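Local coordinates for protein putative monooxygenase (Fusobacterium nucleatum subsp. nucleatum, PDB 3MCS) that is a putative monooxygenase of the antibiotic biosynthesis monooxygenase family, probably acting as an oxidoreductase, at residues A4-V15 against K53-D64. Sequence-based numbering, arbitrary orientation.
Sequences AVPILNVYDFEV and KTTSYIVEIYND
Tyr11 and Glu60 meet at about a right angle on the helix-covered face of two antiparallel strands, with Tyr11 CE2 3.4 Å from Glu60 CD. The ring is turned 57° from the carboxylate. Glu60 reaches across with its chain extended beyond CG, and its OE2 is hydrogen-bonded to Tyr30 OH on helix 20-37. Further along this face, Phe13 turns its ring back over the partner strand: with chi1 at 65°, CG sits between the backbone N and carbonyl carbon, and Ser56 CB lies over one ring face in a CH-pi contact, 3.7 Å from the centroid. Underneath, the hydrogen-bonded pairs Ile7-Tyr62, Asn9-Glu60, Tyr11-Ile58 and Phe13-Ser56 tie the backbones together, and Val15 N adds a nearly straight bond to Thr54 O (2.9 Å, 178°).

On the other face the middle is buried and apolar: Leu8 CD1 meets Val59 CG1 at 3.7 Å, and Val10 CG2 runs beside Val59 CG2. Toward one end it becomes more open. Asp12 CB still rests over the Tyr57 ring, but Glu14 meets exposed Lys53 through the lysine's aliphatic carbons, with Glu14 OE1 5.9 Å from Lys53 NZ. Strands 91-104 and 41-49 flank the pair and helices 20-37 and 65-73 cover one face, a ferredoxin-like unit consistent with the dimeric alpha-beta barrel clan, here with both halves in a single chain.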
loop_
_atom_site.group_PDB
_atom_site.type_symbol
_atom_site.label_atom_id
_atom_site.label_comp_id
_atom_site.label_asym_id
_atom_site.label_seq_id
_atom_site.Cartn_x
_atom_site.Cartn_y
_atom_site.Cartn_z
ATOM N N ALA A 4 -18.819 -6.082 6.370
ATOM C CA ALA A 4 -18.329 -4.756 6.020
ATOM C C ALA A 4 -17.231 -4.818 4.962
ATOM O O ALA A 4 -16.443 -5.756 4.922
ATOM C CB ALA A 4 -17.804 -4.080 7.251
ATOM N N VAL A 5 -17.193 -3.797 4.115
ATOM C CA VAL A 5 -16.209 -3.687 3.036
ATOM C C VAL A 5 -15.025 -2.912 3.550
ATOM O O VAL A 5 -15.210 -1.793 4.031
ATOM C CB VAL A 5 -16.790 -2.945 1.801
ATOM C CG1 VAL A 5 -15.703 -2.597 0.805
ATOM C CG2 VAL A 5 -17.900 -3.781 1.152
ATOM N N PRO A 6 -13.810 -3.485 3.456
ATOM C CA PRO A 6 -12.651 -2.720 3.918
ATOM C C PRO A 6 -12.302 -1.529 3.011
ATOM O O PRO A 6 -12.411 -1.611 1.799
ATOM C CB PRO A 6 -11.521 -3.754 3.913
ATOM C CG PRO A 6 -11.955 -4.806 2.949
ATOM C CD PRO A 6 -13.442 -4.842 3.015
ATOM N N ILE A 7 -11.898 -0.425 3.624
ATOM C CA ILE A 7 -11.509 0.766 2.884
ATOM C C ILE A 7 -10.000 0.843 2.823
ATOM O O ILE A 7 -9.364 0.927 3.841
ATOM C CB ILE A 7 -12.046 2.076 3.520
ATOM C CG1 ILE A 7 -13.566 1.985 3.798
ATOM C CG2 ILE A 7 -11.744 3.233 2.609
ATOM C CD1 ILE A 7 -14.430 1.670 2.577
ATOM N N LEU A 8 -9.457 0.803 1.608
ATOM C CA LEU A 8 -8.026 0.888 1.322
ATOM C C LEU A 8 -7.772 2.069 0.384
ATOM O O LEU A 8 -8.207 2.046 -0.801
ATOM C CB LEU A 8 -7.554 -0.383 0.646
ATOM C CG LEU A 8 -6.082 -0.437 0.216
ATOM C CD1 LEU A 8 -5.180 -0.168 1.389
ATOM C CD2 LEU A 8 -5.768 -1.794 -0.388
ATOM N N ASN A 9 -7.093 3.087 0.926
ATOM C CA ASN A 9 -6.751 4.303 0.206
ATOM C C ASN A 9 -5.231 4.487 0.215
ATOM O O ASN A 9 -4.587 4.289 1.241
ATOM C CB ASN A 9 -7.430 5.516 0.852
ATOM C CG ASN A 9 -8.949 5.483 0.736
ATOM O OD1 ASN A 9 -9.518 4.829 -0.161
ATOM N ND2 ASN A 9 -9.622 6.218 1.633
ATOM N N VAL A 10 -4.667 4.844 -0.933
ATOM C CA VAL A 10 -3.241 5.072 -1.071
ATOM C C VAL A 10 -3.064 6.510 -1.489
ATOM O O VAL A 10 -3.475 6.884 -2.574
ATOM C CB VAL A 10 -2.633 4.171 -2.127
ATOM C CG1 VAL A 10 -1.191 4.527 -2.336
ATOM C CG2 VAL A 10 -2.772 2.712 -1.727
ATOM N N TYR A 11 -2.491 7.319 -0.609
ATOM C CA TYR A 11 -2.271 8.742 -0.854
ATOM C C TYR A 11 -0.818 9.019 -1.236
ATOM O O TYR A 11 0.088 8.490 -0.605
ATOM C CB TYR A 11 -2.579 9.527 0.407
ATOM C CG TYR A 11 -3.970 9.315 0.904
ATOM C CD1 TYR A 11 -5.024 10.053 0.393
ATOM C CD2 TYR A 11 -4.242 8.385 1.910
ATOM C CE1 TYR A 11 -6.321 9.858 0.848
ATOM C CE2 TYR A 11 -5.534 8.195 2.372
ATOM C CZ TYR A 11 -6.563 8.929 1.832
ATOM O OH TYR A 11 -7.844 8.742 2.264
ATOM N N ASP A 12 -0.583 9.847 -2.246
ATOM C CA ASP A 12 0.791 10.222 -2.583
ATOM C C ASP A 12 0.949 11.708 -2.904
ATOM O O ASP A 12 0.008 12.360 -3.346
ATOM C CB ASP A 12 1.314 9.353 -3.723
ATOM C CG ASP A 12 0.841 9.790 -5.085
ATOM O OD1 ASP A 12 1.405 10.762 -5.657
ATOM O OD2 ASP A 12 -0.047 9.107 -5.610
ATOM N N PHE A 13 2.120 12.261 -2.655
ATOM C CA PHE A 13 2.360 13.662 -3.002
ATOM C C PHE A 13 3.836 13.970 -3.005
ATOM O O PHE A 13 4.626 13.285 -2.339
ATOM C CB PHE A 13 1.640 14.635 -2.068
ATOM C CG PHE A 13 2.107 14.599 -0.644
ATOM C CD1 PHE A 13 3.146 15.392 -0.225
ATOM C CD2 PHE A 13 1.462 13.813 0.290
ATOM C CE1 PHE A 13 3.564 15.373 1.098
ATOM C CE2 PHE A 13 1.872 13.798 1.607
ATOM C CZ PHE A 13 2.924 14.574 2.003
ATOM N N GLU A 14 4.194 15.013 -3.746
ATOM C CA GLU A 14 5.577 15.433 -3.880
ATOM C C GLU A 14 5.971 16.305 -2.688
ATOM O O GLU A 14 5.237 17.231 -2.322
ATOM C CB GLU A 14 5.749 16.191 -5.183
ATOM C CG GLU A 14 7.150 16.623 -5.452
ATOM C CD GLU A 14 7.301 17.260 -6.785
ATOM O OE1 GLU A 14 6.391 17.076 -7.626
ATOM O OE2 GLU A 14 8.331 17.930 -6.987
ATOM N N VAL A 15 7.128 16.022 -2.088
ATOM C CA VAL A 15 7.590 16.774 -0.916
ATOM C C VAL A 15 8.449 17.964 -1.343
ATOM O O VAL A 15 9.303 17.843 -2.209
ATOM C CB VAL A 15 8.384 15.858 0.073
ATOM C CG1 VAL A 15 8.752 16.597 1.334
ATOM C CG2 VAL A 15 7.578 14.627 0.446
ATOM N N LYS A 53 12.315 13.122 -7.642
ATOM C CA LYS A 53 11.712 14.101 -6.758
ATOM C C LYS A 53 11.093 13.304 -5.637
ATOM O O LYS A 53 10.335 12.374 -5.902
ATOM C CB LYS A 53 10.619 14.877 -7.515
ATOM C CG LYS A 53 11.112 15.573 -8.850
ATOM C CD LYS A 53 9.973 16.059 -9.819
ATOM C CE LYS A 53 9.084 14.904 -10.432
ATOM N NZ LYS A 53 9.777 13.921 -11.353
ATOM N N THR A 54 11.410 13.641 -4.392
ATOM C CA THR A 54 10.899 12.910 -3.244
ATOM C C THR A 54 9.368 12.856 -3.225
ATOM O O THR A 54 8.722 13.897 -3.181
ATOM C CB THR A 54 11.396 13.555 -1.940
ATOM O OG1 THR A 54 12.826 13.512 -1.905
ATOM C CG2 THR A 54 10.816 12.825 -0.708
ATOM N N THR A 55 8.803 11.651 -3.248
ATOM C CA THR A 55 7.353 11.457 -3.205
ATOM C C THR A 55 6.911 10.717 -1.944
ATOM O O THR A 55 7.467 9.682 -1.602
ATOM C CB THR A 55 6.851 10.627 -4.416
ATOM O OG1 THR A 55 7.116 11.319 -5.638
ATOM C CG2 THR A 55 5.352 10.358 -4.306
ATOM N N SER A 56 5.911 11.237 -1.258
ATOM C CA SER A 56 5.352 10.559 -0.094
ATOM C C SER A 56 4.273 9.546 -0.492
ATOM O O SER A 56 3.440 9.823 -1.342
ATOM C CB SER A 56 4.706 11.582 0.830
ATOM O OG SER A 56 3.897 10.964 1.825
ATOM N N TYR A 57 4.295 8.356 0.097
ATOM C CA TYR A 57 3.187 7.401 -0.093
ATOM C C TYR A 57 2.717 7.025 1.277
ATOM O O TYR A 57 3.525 6.798 2.159
ATOM C CB TYR A 57 3.587 6.113 -0.790
ATOM C CG TYR A 57 3.833 6.210 -2.259
ATOM C CD1 TYR A 57 5.105 6.512 -2.752
ATOM C CD2 TYR A 57 2.818 5.947 -3.169
ATOM C CE1 TYR A 57 5.346 6.588 -4.118
ATOM C CE2 TYR A 57 3.051 6.021 -4.538
ATOM C CZ TYR A 57 4.316 6.342 -5.003
ATOM O OH TYR A 57 4.555 6.413 -6.347
ATOM N N ILE A 58 1.409 6.976 1.455
ATOM C CA ILE A 58 0.829 6.554 2.711
ATOM C C ILE A 58 -0.320 5.633 2.338
ATOM O O ILE A 58 -1.238 6.041 1.653
ATOM C CB ILE A 58 0.322 7.738 3.573
ATOM C CG1 ILE A 58 1.403 8.793 3.768
ATOM C CG2 ILE A 58 -0.118 7.259 4.922
ATOM C CD1 ILE A 58 0.966 9.971 4.655
ATOM N N VAL A 59 -0.208 4.371 2.731
ATOM C CA VAL A 59 -1.240 3.376 2.529
ATOM C C VAL A 59 -2.043 3.355 3.824
ATOM O O VAL A 59 -1.477 3.170 4.877
ATOM C CB VAL A 59 -0.629 2.004 2.247
ATOM C CG1 VAL A 59 -1.711 0.937 2.060
ATOM C CG2 VAL A 59 0.265 2.097 1.028
ATOM N N GLU A 60 -3.349 3.582 3.732
ATOM C CA GLU A 60 -4.231 3.651 4.884
ATOM C C GLU A 60 -5.354 2.637 4.685
ATOM O O GLU A 60 -5.967 2.609 3.627
ATOM C CB GLU A 60 -4.815 5.061 5.038
ATOM C CG GLU A 60 -3.798 6.197 5.299
ATOM C CD GLU A 60 -4.455 7.607 5.586
ATOM O OE1 GLU A 60 -5.683 7.785 5.638
ATOM O OE2 GLU A 60 -3.729 8.576 5.775
ATOM N N ILE A 61 -5.620 1.808 5.705
ATOM C CA ILE A 61 -6.660 0.773 5.616
ATOM C C ILE A 61 -7.531 0.749 6.847
ATOM O O ILE A 61 -7.043 0.721 7.982
ATOM C CB ILE A 61 -6.064 -0.627 5.304
ATOM C CG1 ILE A 61 -7.188 -1.635 5.009
ATOM C CG2 ILE A 61 -5.124 -1.073 6.412
ATOM C CD1 ILE A 61 -6.672 -2.966 4.442
ATOM N N TYR A 62 -8.837 0.774 6.604
ATOM C CA TYR A 62 -9.843 0.840 7.665
ATOM C C TYR A 62 -10.872 -0.270 7.538
ATOM O O TYR A 62 -11.075 -0.857 6.481
ATOM C CB TYR A 62 -10.535 2.200 7.646
ATOM C CG TYR A 62 -9.571 3.347 7.724
ATOM C CD1 TYR A 62 -8.970 3.842 6.590
ATOM C CD2 TYR A 62 -9.248 3.922 8.932
ATOM C CE1 TYR A 62 -8.074 4.895 6.660
ATOM C CE2 TYR A 62 -8.359 4.984 9.014
ATOM C CZ TYR A 62 -7.776 5.466 7.869
ATOM O OH TYR A 62 -6.888 6.512 7.899
ATOM N N ASN A 63 -11.562 -0.513 8.635
ATOM C CA ASN A 63 -12.464 -1.624 8.688
ATOM C C ASN A 63 -13.725 -1.363 7.873
ATOM O O ASN A 63 -14.276 -2.299 7.303
ATOM C CB ASN A 63 -12.780 -1.942 10.152
ATOM C CG ASN A 63 -12.845 -3.438 10.428
ATOM O OD1 ASN A 63 -13.403 -4.213 9.646
ATOM N ND2 ASN A 63 -12.273 -3.848 11.553
ATOM N N ASP A 64 -14.173 -0.106 7.826
ATOM C CA ASP A 64 -15.374 0.298 7.056
ATOM C C ASP A 64 -15.423 1.813 6.823
ATOM O O ASP A 64 -14.610 2.541 7.398
ATOM C CB ASP A 64 -16.667 -0.178 7.720
ATOM C CG ASP A 64 -16.918 0.447 9.082
ATOM O OD1 ASP A 64 -16.452 1.566 9.384
ATOM O OD2 ASP A 64 -17.643 -0.187 9.860
HETATM O O HOH W 1 0.654 10.939 1.082
#